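Local coordinates for membrane protein (Acinetobacter baumannii AB307-0294, PDB 5DL5) that forms a beta-barrel channel in the outer membrane and probably lets small solutes, antibiotics among them, pass across it, at residues S60-F65 with T122-T127; P133-N138 with E145-T150; F167-M172 with I176-D181; L216-A221 with N309-Q314; S240-K245 with V302-G307. All blocks are in the same frame, centred on the assembly; numbering follows the deposited sequence.

How the interactions relate
All five contacts belong to one OprD-family barrel. Interaction 1 joins side chains on its wall; interactions 2, 4 and 5 are buried loop contacts inside the barrel, and in interaction 3 a loop doubles back on a strand end. Interactions 2 and 3, about 10 Å apart between centres, are joined through neighbouring strands, Gln-171 N lying 2.8 Å from Tyr-146 O. Interaction 4 lies, between centres, about 10 Å from interaction 2 and about 7 Å from interaction 5; Arg-218 NH2 reaches Val-134 O at 2.6 Å. Residues 302-307 and 309-314 share a loop, whose Ala-310 N-H goes to Asp-181 OD2 of interaction 3. Farthest apart, about 31 Å between centres, are interactions 1 and 5.

Interaction 1. Residues S60-F65 with T122-T127; sequences SIESGF and TVRYGT
The guanidinium of Arg-124 receives Glu-62 at its edge: OE1 lies close to the guanidinium plane, between the two terminal nitrogens. The carboxylate stands almost upright to that plane, at 86°, and OE1 takes an N-H from each terminal nitrogen. Arg-124 NH1 to Glu-62 OE1 is 3.0 Å, approached on the syn side of the carboxylate, and the companion bond from NH2 is weak. Both chains bend to meet: Glu-62 turns at chi2 (-60°), Arg-124 at chi3 (-60°). In a porin barrel such as this one, the strands 50-62 and 121-125 are not neighbours, and the salt bridge spans the intervening wall strands; the CA atoms of Glu-62 and Arg-124 are 11.3 Å apart. Lys-115 of strand 106-118 forms a second salt bridge with Glu-62 OE1, and Ser-113 OG accepts from Arg-124 NH1. Farther along, the Phe-65 ring is met obliquely by a methyl group, Phe-65 CZ to Thr-122 CG2 being 3.9 Å, and both side chains also touch Arg-117.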
# COMPACT_ATOMS: atom_id res chain seq x y z
N SER A 60 -8.79 1.54 16.32
CA SER A 60 -9.42 0.28 15.85
C SER A 60 -10.05 -0.46 16.98
O SER A 60 -9.35 -0.73 17.99
CB SER A 60 -8.44 -0.69 15.13
OG SER A 60 -9.23 -1.87 14.79
N ILE A 61 -11.39 -0.71 16.88
CA ILE A 61 -12.18 -1.42 17.94
C ILE A 61 -12.95 -2.52 17.22
O ILE A 61 -13.52 -2.27 16.09
CB ILE A 61 -13.09 -0.50 18.72
CG1 ILE A 61 -12.27 0.47 19.53
CG2 ILE A 61 -13.95 -1.23 19.80
CD1 ILE A 61 -13.16 1.56 20.09
N GLU A 62 -12.82 -3.74 17.77
CA GLU A 62 -13.46 -4.94 17.21
C GLU A 62 -14.07 -5.62 18.43
O GLU A 62 -13.31 -6.01 19.31
CB GLU A 62 -12.43 -5.86 16.57
CG GLU A 62 -11.89 -5.35 15.18
CD GLU A 62 -13.05 -5.20 14.16
OE1 GLU A 62 -14.14 -5.86 14.21
OE2 GLU A 62 -12.93 -4.34 13.28
N SER A 63 -15.41 -5.73 18.47
CA SER A 63 -16.11 -6.53 19.43
C SER A 63 -15.71 -7.98 19.23
O SER A 63 -15.20 -8.31 18.21
CB SER A 63 -17.63 -6.43 19.32
OG SER A 63 -18.17 -7.04 18.19
N GLY A 64 -15.95 -8.81 20.21
CA GLY A 64 -15.98 -10.18 19.89
C GLY A 64 -17.29 -10.59 19.16
O GLY A 64 -18.13 -9.74 18.86
N PHE A 65 -17.52 -11.89 19.01
CA PHE A 65 -18.74 -12.38 18.38
C PHE A 65 -19.61 -12.97 19.47
O PHE A 65 -19.17 -13.69 20.40
CB PHE A 65 -18.52 -13.42 17.21
CG PHE A 65 -17.91 -12.85 15.96
CD1 PHE A 65 -16.53 -12.76 15.86
CD2 PHE A 65 -18.69 -12.43 14.86
CE1 PHE A 65 -15.94 -12.30 14.71
CE2 PHE A 65 -18.07 -11.97 13.67
CZ PHE A 65 -16.68 -11.84 13.63
N THR A 122 -16.48 -15.38 7.89
CA THR A 122 -16.93 -14.10 8.39
C THR A 122 -17.42 -13.24 7.23
O THR A 122 -16.87 -13.30 6.09
CB THR A 122 -15.78 -13.44 9.13
OG1 THR A 122 -15.41 -14.31 10.20
CG2 THR A 122 -16.14 -12.10 9.77
N VAL A 123 -18.47 -12.45 7.46
CA VAL A 123 -18.92 -11.40 6.56
C VAL A 123 -18.90 -10.09 7.32
O VAL A 123 -19.40 -9.97 8.43
CB VAL A 123 -20.33 -11.66 5.96
CG1 VAL A 123 -20.69 -10.59 4.90
CG2 VAL A 123 -20.39 -13.05 5.30
N ARG A 124 -18.27 -9.08 6.76
CA ARG A 124 -18.23 -7.75 7.37
C ARG A 124 -18.81 -6.73 6.39
O ARG A 124 -18.35 -6.62 5.24
CB ARG A 124 -16.83 -7.44 7.72
CG ARG A 124 -16.62 -6.07 8.29
CD ARG A 124 -15.17 -5.79 8.54
NE ARG A 124 -14.47 -6.67 9.47
CZ ARG A 124 -14.45 -6.48 10.80
NH1 ARG A 124 -15.21 -5.53 11.41
NH2 ARG A 124 -13.74 -7.31 11.58
N TYR A 125 -19.75 -5.95 6.88
CA TYR A 125 -20.39 -4.92 6.13
C TYR A 125 -20.16 -3.54 6.81
O TYR A 125 -20.51 -3.33 7.98
CB TYR A 125 -21.88 -5.22 6.13
CG TYR A 125 -22.60 -4.08 5.46
CD1 TYR A 125 -22.27 -3.68 4.15
CD2 TYR A 125 -23.64 -3.43 6.09
CE1 TYR A 125 -22.94 -2.64 3.51
CE2 TYR A 125 -24.33 -2.40 5.46
CZ TYR A 125 -23.97 -2.04 4.18
OH TYR A 125 -24.65 -1.07 3.55
N GLY A 126 -19.59 -2.62 6.05
CA GLY A 126 -19.36 -1.30 6.47
C GLY A 126 -17.96 -0.82 6.16
O GLY A 126 -17.36 -1.22 5.18
N THR A 127 -17.48 0.11 6.98
CA THR A 127 -16.21 0.77 6.79
C THR A 127 -15.06 -0.07 7.27
O THR A 127 -15.10 -0.54 8.40
CB THR A 127 -16.18 2.09 7.56
OG1 THR A 127 -17.28 2.81 7.11
CG2 THR A 127 -15.02 3.02 7.05

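Interaction 2. Residues P133-N138 with E145-T150; sequences PVLASN and EYFTGT
Ser-137 and Asn-138 clasp Glu-145 by three hydrogen bonds, two of them closing a ring between Asn-138 and Glu-145 in a loop folded into the porin barrel. One joins backbones: Glu-145 N donates to Asn-138 O at 3.0 Å, in the carbonyl plane and on a lone pair. The other is nearly straight, at 173°, and runs from Asn-138 N to Glu-145 OE1 at 2.8 Å, where it uses the anti lone pair. Glu-145 reaches that far because its chain is extended, CG lying opposite the backbone N (chi1 175°). The same OE1 also accepts from Phe-313 N, so two backbone N-H groups fix one buried carboxylate oxygen. The other oxygen, OE2, lies close to Asp-170 OD1, a pairing consistent with a shared proton. In the third bond the hydroxyl of Ser-137 gives its proton to Glu-145 O, OG to O 2.7 Å, coming from above the carbonyl plane, 58° out of it; OG in turn accepts from Leu-130 N.

Apolar contact centres on the ring of Phe-147. Leu-135 covers one face, with CG 4.3 Å from the ring centroid in a CH-pi contact and CD2 lying above the rim. Phe-167 of strand 160-171 touches both of these side chains. Ser-137 OG sits instead at the edge of the ring, in its plane, 3.5 Å from Phe-147 CD2.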
# COMPACT_ATOMS: atom_id res chain seq x y z
N PRO A 133 -4.06 -7.67 -2.35
CA PRO A 133 -3.08 -7.12 -3.24
C PRO A 133 -3.65 -6.23 -4.40
O PRO A 133 -2.93 -5.35 -4.97
CB PRO A 133 -2.38 -8.35 -3.80
CG PRO A 133 -2.50 -9.43 -2.77
CD PRO A 133 -3.87 -9.15 -2.19
N VAL A 134 -4.85 -6.63 -4.83
CA VAL A 134 -5.55 -5.89 -5.94
C VAL A 134 -6.35 -4.69 -5.48
O VAL A 134 -6.70 -3.84 -6.35
CB VAL A 134 -6.49 -6.79 -6.82
CG1 VAL A 134 -5.67 -7.80 -7.58
CG2 VAL A 134 -7.56 -7.41 -5.97
N LEU A 135 -6.53 -4.52 -4.17
CA LEU A 135 -7.30 -3.40 -3.64
C LEU A 135 -6.90 -3.10 -2.22
O LEU A 135 -7.50 -3.64 -1.32
CB LEU A 135 -8.81 -3.74 -3.63
CG LEU A 135 -9.76 -2.55 -3.38
CD1 LEU A 135 -9.75 -1.69 -4.61
CD2 LEU A 135 -11.18 -3.00 -3.14
N ALA A 136 -5.78 -2.40 -2.04
CA ALA A 136 -5.12 -2.31 -0.76
C ALA A 136 -5.19 -0.82 -0.27
O ALA A 136 -4.80 0.15 -1.01
CB ALA A 136 -3.67 -2.78 -0.88
N SER A 137 -5.64 -0.68 0.96
CA SER A 137 -5.62 0.60 1.66
C SER A 137 -4.24 1.11 1.88
O SER A 137 -3.33 0.42 2.40
CB SER A 137 -6.32 0.44 3.01
OG SER A 137 -7.70 0.35 2.77
N ASN A 138 -4.06 2.33 1.50
CA ASN A 138 -2.92 3.12 2.07
C ASN A 138 -2.75 2.99 3.56
O ASN A 138 -3.66 3.24 4.33
CB ASN A 138 -3.12 4.64 1.86
CG ASN A 138 -1.83 5.46 2.12
OD1 ASN A 138 -0.70 4.95 1.99
ND2 ASN A 138 -1.99 6.71 2.47
N GLU A 145 -6.44 4.48 4.52
CA GLU A 145 -7.48 4.55 3.54
C GLU A 145 -8.62 3.59 3.90
O GLU A 145 -8.34 2.47 4.37
CB GLU A 145 -6.86 4.22 2.16
CG GLU A 145 -7.86 4.13 1.00
CD GLU A 145 -7.20 3.76 -0.32
OE1 GLU A 145 -5.98 3.40 -0.30
OE2 GLU A 145 -7.88 4.03 -1.35
N TYR A 146 -9.88 4.05 3.76
CA TYR A 146 -11.05 3.24 4.12
C TYR A 146 -11.87 2.87 2.97
O TYR A 146 -12.18 3.70 2.11
CB TYR A 146 -12.01 3.92 5.19
CG TYR A 146 -11.31 4.24 6.53
CD1 TYR A 146 -10.73 3.26 7.26
CD2 TYR A 146 -11.18 5.55 7.02
CE1 TYR A 146 -10.09 3.50 8.44
CE2 TYR A 146 -10.56 5.82 8.27
CZ TYR A 146 -9.98 4.79 8.94
OH TYR A 146 -9.33 4.88 10.17
N PHE A 147 -12.33 1.63 2.95
CA PHE A 147 -13.33 1.22 1.95
C PHE A 147 -14.68 0.89 2.63
O PHE A 147 -14.65 0.45 3.72
CB PHE A 147 -12.79 0.03 1.19
CG PHE A 147 -11.73 0.38 0.18
CD1 PHE A 147 -12.08 0.79 -1.14
CD2 PHE A 147 -10.41 0.31 0.52
CE1 PHE A 147 -11.10 1.00 -2.09
CE2 PHE A 147 -9.43 0.59 -0.43
CZ PHE A 147 -9.77 0.96 -1.71
N THR A 148 -15.80 1.13 1.96
CA THR A 148 -17.09 0.77 2.46
C THR A 148 -17.73 -0.25 1.54
O THR A 148 -17.87 -0.03 0.37
CB THR A 148 -18.00 1.99 2.61
OG1 THR A 148 -17.32 3.00 3.35
CG2 THR A 148 -19.40 1.67 3.34
N GLY A 149 -18.17 -1.35 2.14
CA GLY A 149 -18.89 -2.41 1.41
C GLY A 149 -18.84 -3.65 2.22
O GLY A 149 -18.82 -3.54 3.44
N THR A 150 -18.84 -4.82 1.55
CA THR A 150 -19.03 -6.10 2.17
C THR A 150 -17.89 -7.04 1.81
O THR A 150 -17.56 -7.10 0.63
CB THR A 150 -20.33 -6.79 1.65
OG1 THR A 150 -21.38 -5.96 1.96
CG2 THR A 150 -20.70 -8.18 2.47

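Interaction 3. Residues F167-M172 with I176-D181; sequences FTKDQM and INTDAD
Lys-169 and Thr-178 run side by side and point the same way, while Asp-179 slants across the base of the lysine. The lysine is extended beyond CG, and its NZ ends 3.4 Å from Thr-178 OG1, a weak hydrogen bond. Asp-179, its chi1 of -165° carrying the carboxylate away from its own N, turns that group back to the strand. There OD1 takes the N-H of Asp-170 at 3.0 Å, from 39° above the carboxylate plane; the same oxygen also accepts from Leu-187 N, which ties the strand end to the chain beyond.

On Gln-171 the side chain lies stretched along the turn, with CG 3.2 Å from Asn-177 O. Its amide NE2 donates to a water whose oxygen is 2.5 Å from Ile-176 O, and also to Gln-175 O. Asp-170 and Asp-181 slant past each other, Asp-170 OD2 resting 3.5 Å from Asp-181 CB; the two carboxylates, their planes 87° apart, do not touch. Asp-181 OD2 is held by Ala-310 N.

Between these side chains the backbones join in a single bridge of Gln-171 with Ala-180: Ala-180 N donates to Asp-170 O at 2.7 Å, and Met-172 N to Ala-180 O at 2.9 Å. Asn-177 OD1 accepts from Asp-179 N, an Asx turn. Together with the classic beta bulge of Thr-168 and Lys-169 opposite Thr-148, this is a loop doubling back on the end of a barrel strand.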
# COMPACT_ATOMS: atom_id res chain seq x y z
N PHE A 167 -17.31 -3.39 -2.95
CA PHE A 167 -17.10 -2.04 -2.32
C PHE A 167 -17.66 -0.98 -3.15
O PHE A 167 -17.52 -1.01 -4.39
CB PHE A 167 -15.59 -1.89 -2.09
CG PHE A 167 -15.11 -2.90 -1.09
CD1 PHE A 167 -15.34 -2.69 0.29
CD2 PHE A 167 -14.61 -4.13 -1.52
CE1 PHE A 167 -15.02 -3.64 1.22
CE2 PHE A 167 -14.28 -5.11 -0.56
CZ PHE A 167 -14.51 -4.85 0.80
N THR A 168 -18.32 -0.01 -2.50
CA THR A 168 -18.89 1.11 -3.22
C THR A 168 -18.37 2.48 -2.76
O THR A 168 -18.80 3.48 -3.30
CB THR A 168 -20.48 1.20 -3.07
OG1 THR A 168 -20.72 1.14 -1.68
CG2 THR A 168 -21.15 0.00 -3.82
N LYS A 169 -17.51 2.54 -1.77
CA LYS A 169 -16.92 3.83 -1.42
C LYS A 169 -15.46 3.61 -1.14
O LYS A 169 -15.08 2.55 -0.61
CB LYS A 169 -17.55 4.46 -0.15
CG LYS A 169 -19.10 4.81 -0.36
CD LYS A 169 -19.53 5.62 0.91
CE LYS A 169 -20.98 6.07 0.80
NZ LYS A 169 -21.07 6.96 2.03
N ASP A 170 -14.68 4.64 -1.44
CA ASP A 170 -13.23 4.62 -1.16
C ASP A 170 -12.87 5.97 -0.60
O ASP A 170 -13.16 6.94 -1.21
CB ASP A 170 -12.50 4.31 -2.46
CG ASP A 170 -10.95 4.46 -2.34
OD1 ASP A 170 -10.41 4.41 -1.24
OD2 ASP A 170 -10.31 4.69 -3.37
N GLN A 171 -12.35 6.00 0.61
CA GLN A 171 -12.00 7.28 1.26
C GLN A 171 -10.47 7.30 1.54
O GLN A 171 -9.99 6.66 2.48
CB GLN A 171 -12.76 7.44 2.62
CG GLN A 171 -12.47 8.84 3.24
CD GLN A 171 -13.28 9.20 4.54
OE1 GLN A 171 -13.78 8.38 5.20
NE2 GLN A 171 -13.29 10.40 4.88
N MET A 172 -9.74 8.03 0.70
CA MET A 172 -8.29 8.05 0.80
C MET A 172 -7.86 8.91 2.00
O MET A 172 -8.66 9.68 2.59
CB MET A 172 -7.64 8.61 -0.48
CG MET A 172 -6.77 7.58 -1.17
SD MET A 172 -5.38 7.07 -0.16
CE MET A 172 -4.33 8.54 -0.31
N ILE A 176 -11.61 14.17 3.20
CA ILE A 176 -12.72 14.32 4.22
C ILE A 176 -14.06 13.67 3.77
O ILE A 176 -14.80 13.15 4.58
CB ILE A 176 -13.03 15.85 4.43
CG1 ILE A 176 -11.77 16.59 4.85
CG2 ILE A 176 -14.23 16.10 5.34
CD1 ILE A 176 -11.09 15.89 5.99
N ASN A 177 -14.36 13.75 2.48
CA ASN A 177 -15.58 13.14 1.89
C ASN A 177 -15.43 11.67 2.03
O ASN A 177 -14.28 11.15 1.90
CB ASN A 177 -15.61 13.52 0.41
CG ASN A 177 -16.94 13.24 -0.27
OD1 ASN A 177 -17.29 12.09 -0.70
ND2 ASN A 177 -17.71 14.33 -0.45
N THR A 178 -16.53 10.97 2.23
CA THR A 178 -16.49 9.52 2.45
C THR A 178 -16.33 8.69 1.14
O THR A 178 -16.05 7.55 1.21
CB THR A 178 -17.75 9.08 3.16
OG1 THR A 178 -18.86 9.53 2.37
CG2 THR A 178 -17.89 9.86 4.50
N ASP A 179 -16.47 9.26 -0.03
CA ASP A 179 -16.25 8.55 -1.24
C ASP A 179 -15.37 9.44 -2.16
O ASP A 179 -15.86 10.23 -3.02
CB ASP A 179 -17.58 8.18 -1.93
CG ASP A 179 -17.39 7.13 -3.02
OD1 ASP A 179 -16.29 6.56 -3.10
OD2 ASP A 179 -18.33 6.82 -3.85
N ALA A 180 -14.07 9.35 -1.90
CA ALA A 180 -13.05 10.20 -2.61
C ALA A 180 -11.68 9.61 -2.54
O ALA A 180 -11.11 9.45 -1.48
CB ALA A 180 -13.06 11.69 -2.13
N ASP A 181 -11.16 9.20 -3.69
CA ASP A 181 -9.81 8.61 -3.78
C ASP A 181 -8.79 9.75 -3.78
O ASP A 181 -9.15 10.88 -3.45
CB ASP A 181 -9.76 7.69 -5.04
CG ASP A 181 -9.68 8.43 -6.38
OD1 ASP A 181 -9.73 9.70 -6.50
OD2 ASP A 181 -9.53 7.71 -7.41
O HOH W 1 -14.54 12.34 6.94

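Interaction 4. Residues L216-A221 with N309-Q314; sequences LERHYA and NADGFQ
Arg-218 grips Asp-311 end-on with two nitrogens, one to the side chain and one to the backbone. NH1 makes a salt bridge with Asp-311 OD2 at 2.8 Å, meeting its anti lone pair with an N-H...O angle of 158°. NH2 donates to Asp-311 O at 2.9 Å, on a lone pair in the carbonyl plane. Both acceptors lie close to the guanidinium plane, although the carboxylate itself is turned 37° from it. NH2 also bonds to Val-134 O, so the buried arginine ties two loop segments to one strand.

Asp-311 is held from its own side as well. Its CG sits between the backbone N and the carbonyl carbon (chi1 57°), which turns the carboxylate back over the loop; there OD1 accepts from Asn-309 N at 3.0 Å, from above its plane, and OD2 from Gly-307 N. This is the arrangement of a porin barrel whose long loop, between strands 289-300 and 332-341, folds inward and is anchored to the wall strand 216-229.

Packing comes next. Leu-216 CD1 lies 4.0 Å above the guanidinium of Arg-218, toward its rim, while Leu-216 CD2 is 3.9 Å from Asp-311 OD2, the two side chains crossing at about a right angle. CD2 also borders Asn-309 ND2, whose hydrogen bond goes to His-251 O.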
# COMPACT_ATOMS: atom_id res chain seq x y z
N LEU A 216 -11.47 -0.63 -14.40
CA LEU A 216 -10.47 -1.53 -14.73
C LEU A 216 -10.77 -2.92 -14.20
O LEU A 216 -11.58 -3.06 -13.26
CB LEU A 216 -9.13 -1.10 -14.14
CG LEU A 216 -9.00 -0.83 -12.62
CD1 LEU A 216 -8.42 -1.99 -11.85
CD2 LEU A 216 -7.97 0.26 -12.43
N GLU A 217 -10.07 -3.87 -14.76
CA GLU A 217 -10.00 -5.25 -14.35
C GLU A 217 -8.57 -5.53 -14.02
O GLU A 217 -7.65 -5.07 -14.73
CB GLU A 217 -10.56 -6.22 -15.45
CG GLU A 217 -11.96 -5.84 -15.85
CD GLU A 217 -12.53 -6.61 -17.06
OE1 GLU A 217 -11.77 -7.10 -17.99
OE2 GLU A 217 -13.79 -6.67 -17.09
N ARG A 218 -8.36 -6.23 -12.92
CA ARG A 218 -7.03 -6.47 -12.45
C ARG A 218 -6.89 -7.82 -11.79
O ARG A 218 -7.79 -8.22 -11.03
CB ARG A 218 -6.58 -5.36 -11.50
CG ARG A 218 -5.18 -5.54 -10.96
CD ARG A 218 -4.55 -4.18 -10.58
NE ARG A 218 -5.11 -3.65 -9.44
CZ ARG A 218 -5.21 -2.32 -9.13
NH1 ARG A 218 -4.88 -1.33 -9.95
NH2 ARG A 218 -5.83 -2.04 -8.02
N HIS A 219 -5.84 -8.54 -12.16
CA HIS A 219 -5.50 -9.78 -11.50
C HIS A 219 -4.11 -9.73 -10.93
O HIS A 219 -3.24 -9.08 -11.52
CB HIS A 219 -5.70 -10.94 -12.50
CG HIS A 219 -7.12 -11.06 -13.01
ND1 HIS A 219 -7.57 -10.41 -14.14
CD2 HIS A 219 -8.19 -11.70 -12.49
CE1 HIS A 219 -8.85 -10.68 -14.32
NE2 HIS A 219 -9.25 -11.45 -13.33
N TYR A 220 -3.88 -10.46 -9.84
CA TYR A 220 -2.58 -10.50 -9.15
C TYR A 220 -2.33 -11.98 -8.87
O TYR A 220 -3.24 -12.72 -8.49
CB TYR A 220 -2.61 -9.75 -7.83
CG TYR A 220 -1.40 -9.92 -6.90
CD1 TYR A 220 -0.25 -9.15 -7.06
CD2 TYR A 220 -1.43 -10.84 -5.89
CE1 TYR A 220 0.81 -9.29 -6.24
CE2 TYR A 220 -0.31 -11.03 -5.09
CZ TYR A 220 0.74 -10.19 -5.23
OH TYR A 220 1.83 -10.31 -4.46
N ALA A 221 -1.08 -12.40 -9.00
CA ALA A 221 -0.64 -13.73 -8.57
C ALA A 221 0.70 -13.57 -7.83
O ALA A 221 1.52 -12.72 -8.17
CB ALA A 221 -0.40 -14.61 -9.83
N ASN A 309 -8.04 5.35 -9.97
CA ASN A 309 -9.49 5.04 -10.25
C ASN A 309 -10.06 4.33 -9.04
O ASN A 309 -10.61 3.20 -9.18
CB ASN A 309 -9.52 4.06 -11.49
CG ASN A 309 -8.97 4.65 -12.79
OD1 ASN A 309 -9.66 5.37 -13.42
ND2 ASN A 309 -7.72 4.37 -13.16
N ALA A 310 -9.85 4.87 -7.84
CA ALA A 310 -10.42 4.38 -6.63
C ALA A 310 -10.10 2.91 -6.39
O ALA A 310 -10.93 2.14 -5.97
CB ALA A 310 -11.89 4.68 -6.60
N ASP A 311 -8.86 2.55 -6.70
CA ASP A 311 -8.41 1.19 -6.79
C ASP A 311 -7.35 0.82 -5.75
O ASP A 311 -6.69 -0.18 -5.93
CB ASP A 311 -7.92 0.84 -8.26
CG ASP A 311 -6.82 1.74 -8.73
OD1 ASP A 311 -6.90 3.01 -8.53
OD2 ASP A 311 -5.80 1.23 -9.29
N GLY A 312 -7.22 1.63 -4.69
CA GLY A 312 -6.33 1.31 -3.66
C GLY A 312 -5.00 1.98 -3.89
O GLY A 312 -4.27 1.64 -4.84
N PHE A 313 -4.67 2.91 -2.98
CA PHE A 313 -3.41 3.58 -3.01
C PHE A 313 -2.19 2.67 -2.72
O PHE A 313 -1.10 3.04 -2.95
CB PHE A 313 -3.51 4.77 -2.04
CG PHE A 313 -2.38 5.73 -2.11
CD1 PHE A 313 -2.41 6.72 -3.03
CD2 PHE A 313 -1.30 5.61 -1.30
CE1 PHE A 313 -1.37 7.63 -3.13
CE2 PHE A 313 -0.27 6.54 -1.35
CZ PHE A 313 -0.32 7.55 -2.26
N GLN A 314 -2.34 1.50 -2.12
CA GLN A 314 -1.26 0.66 -1.79
C GLN A 314 -1.31 -0.62 -2.64
O GLN A 314 -0.69 -1.63 -2.26
CB GLN A 314 -1.34 0.30 -0.28
CG GLN A 314 -0.03 -0.13 0.33
CD GLN A 314 0.02 0.29 1.80
OE1 GLN A 314 0.10 1.43 2.11
NE2 GLN A 314 -0.13 -0.66 2.68

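Interaction 5. Residues S240-K245 with V302-G307; sequences SGYHTK and VGYDYG
Tyr-242, whose ring stacks on that of Tyr-304, is fixed at its far end by a hydroxyl gripped twice: its OH is hydrogen-bonded to Pro-133 O and Tyr-317 N. The hydroxyl of Tyr-304 is placed over the centre of the Tyr-242 ring, 3.4 Å above its plane, and is hydrogen-bonded to Ser-315 O. It lies 3.5 Å from Tyr-242 CD2 and about as far from the other ring carbons, so that the oxygen lies over the face, not at an edge. The two rings form an offset stack with centroids 4.8 Å apart and planes 19° from parallel; the slip puts Tyr-304 CZ 3.8 Å from Tyr-242 CD1. Tyr-306 CB lies 3.6 Å above the plane of the Tyr-304 ring, over one face and displaced toward the rim.

In this OprD-family barrel Tyr-242 and Thr-244 are alternate residues on the same face of strand 233-246, and the loop carrying Tyr-304 lies against that face from within the barrel. Tyr-304 and Asp-305 are each the centre of an inverse gamma turn, and a chi1 of -174° swings the tyrosine ring away from its own backbone N, out from this kinked chain to the strand.

Thr-244 meets the Tyr-304 ring differently: its OG1 stands at the ring edge, in plane, 3.6 Å from Tyr-304 CE1, the side chains crossing at about a right angle. Arg-218 of the adjoining strand touches Tyr-242, Thr-244 and Tyr-304 alike.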
# COMPACT_ATOMS: atom_id res chain seq x y z
N SER A 240 6.00 -12.31 -8.41
CA SER A 240 4.79 -11.56 -8.23
C SER A 240 4.42 -10.93 -9.58
O SER A 240 5.31 -10.55 -10.37
CB SER A 240 4.96 -10.43 -7.20
OG SER A 240 5.13 -11.03 -5.92
N GLY A 241 3.13 -10.72 -9.82
CA GLY A 241 2.72 -9.89 -10.95
C GLY A 241 1.24 -9.43 -11.04
O GLY A 241 0.40 -9.97 -10.35
N TYR A 242 1.03 -8.31 -11.74
CA TYR A 242 -0.34 -7.88 -12.05
C TYR A 242 -0.58 -7.82 -13.57
O TYR A 242 0.29 -7.39 -14.38
CB TYR A 242 -0.65 -6.50 -11.53
CG TYR A 242 -0.57 -6.28 -10.06
CD1 TYR A 242 0.61 -5.86 -9.48
CD2 TYR A 242 -1.74 -6.35 -9.27
CE1 TYR A 242 0.66 -5.55 -8.10
CE2 TYR A 242 -1.70 -6.17 -7.90
CZ TYR A 242 -0.48 -5.73 -7.32
OH TYR A 242 -0.48 -5.48 -6.02
N HIS A 243 -1.79 -8.18 -13.89
CA HIS A 243 -2.37 -7.88 -15.19
C HIS A 243 -3.57 -6.89 -15.04
O HIS A 243 -4.54 -7.21 -14.35
CB HIS A 243 -2.79 -9.18 -15.83
CG HIS A 243 -3.59 -9.01 -17.07
ND1 HIS A 243 -3.00 -8.70 -18.28
CD2 HIS A 243 -4.92 -8.97 -17.29
CE1 HIS A 243 -3.93 -8.60 -19.22
NE2 HIS A 243 -5.11 -8.74 -18.63
N THR A 244 -3.51 -5.76 -15.73
CA THR A 244 -4.56 -4.75 -15.62
C THR A 244 -5.07 -4.34 -16.96
O THR A 244 -4.34 -3.97 -17.87
CB THR A 244 -4.03 -3.48 -14.91
OG1 THR A 244 -3.46 -3.84 -13.69
CG2 THR A 244 -5.21 -2.41 -14.65
N LYS A 245 -6.37 -4.37 -17.12
CA LYS A 245 -7.03 -3.82 -18.27
C LYS A 245 -7.83 -2.62 -17.80
O LYS A 245 -8.77 -2.72 -16.96
CB LYS A 245 -7.98 -4.84 -18.94
CG LYS A 245 -8.45 -4.30 -20.27
CD LYS A 245 -9.26 -5.32 -21.05
CE LYS A 245 -10.56 -5.60 -20.28
NZ LYS A 245 -11.74 -5.86 -21.16
N VAL A 302 0.51 0.71 -21.53
CA VAL A 302 0.42 1.64 -20.46
C VAL A 302 1.30 1.10 -19.42
O VAL A 302 1.48 -0.13 -19.32
CB VAL A 302 -1.10 1.88 -20.00
CG1 VAL A 302 -1.73 0.62 -19.39
CG2 VAL A 302 -1.26 3.00 -19.01
N GLY A 303 1.80 1.99 -18.55
CA GLY A 303 2.38 1.57 -17.29
C GLY A 303 1.38 1.08 -16.24
O GLY A 303 0.20 0.98 -16.51
N TYR A 304 1.89 0.70 -15.09
CA TYR A 304 1.10 0.23 -13.94
C TYR A 304 0.54 1.47 -13.20
O TYR A 304 1.04 1.87 -12.14
CB TYR A 304 1.84 -0.78 -13.10
CG TYR A 304 0.99 -1.38 -12.02
CD1 TYR A 304 -0.19 -2.04 -12.35
CD2 TYR A 304 1.25 -1.22 -10.64
CE1 TYR A 304 -1.04 -2.51 -11.39
CE2 TYR A 304 0.43 -1.80 -9.66
CZ TYR A 304 -0.76 -2.37 -10.02
OH TYR A 304 -1.72 -2.86 -9.14
N ASP A 305 -0.48 2.10 -13.81
CA ASP A 305 -0.98 3.48 -13.40
C ASP A 305 -2.03 3.22 -12.26
O ASP A 305 -3.22 3.45 -12.45
CB ASP A 305 -1.59 4.21 -14.58
CG ASP A 305 -0.58 4.78 -15.57
OD1 ASP A 305 0.57 4.33 -15.66
OD2 ASP A 305 -1.02 5.54 -16.46
N TYR A 306 -1.59 2.56 -11.18
CA TYR A 306 -2.43 2.20 -10.04
C TYR A 306 -2.82 3.47 -9.23
O TYR A 306 -2.15 4.53 -9.24
CB TYR A 306 -1.81 1.09 -9.18
CG TYR A 306 -0.75 1.59 -8.19
CD1 TYR A 306 0.55 1.88 -8.59
CD2 TYR A 306 -1.08 1.87 -6.88
CE1 TYR A 306 1.51 2.38 -7.71
CE2 TYR A 306 -0.15 2.37 -6.03
CZ TYR A 306 1.13 2.65 -6.45
OH TYR A 306 2.06 3.22 -5.62
N GLY A 307 -3.90 3.37 -8.51
CA GLY A 307 -4.25 4.47 -7.61
C GLY A 307 -4.97 5.61 -8.26
O GLY A 307 -5.26 6.54 -7.58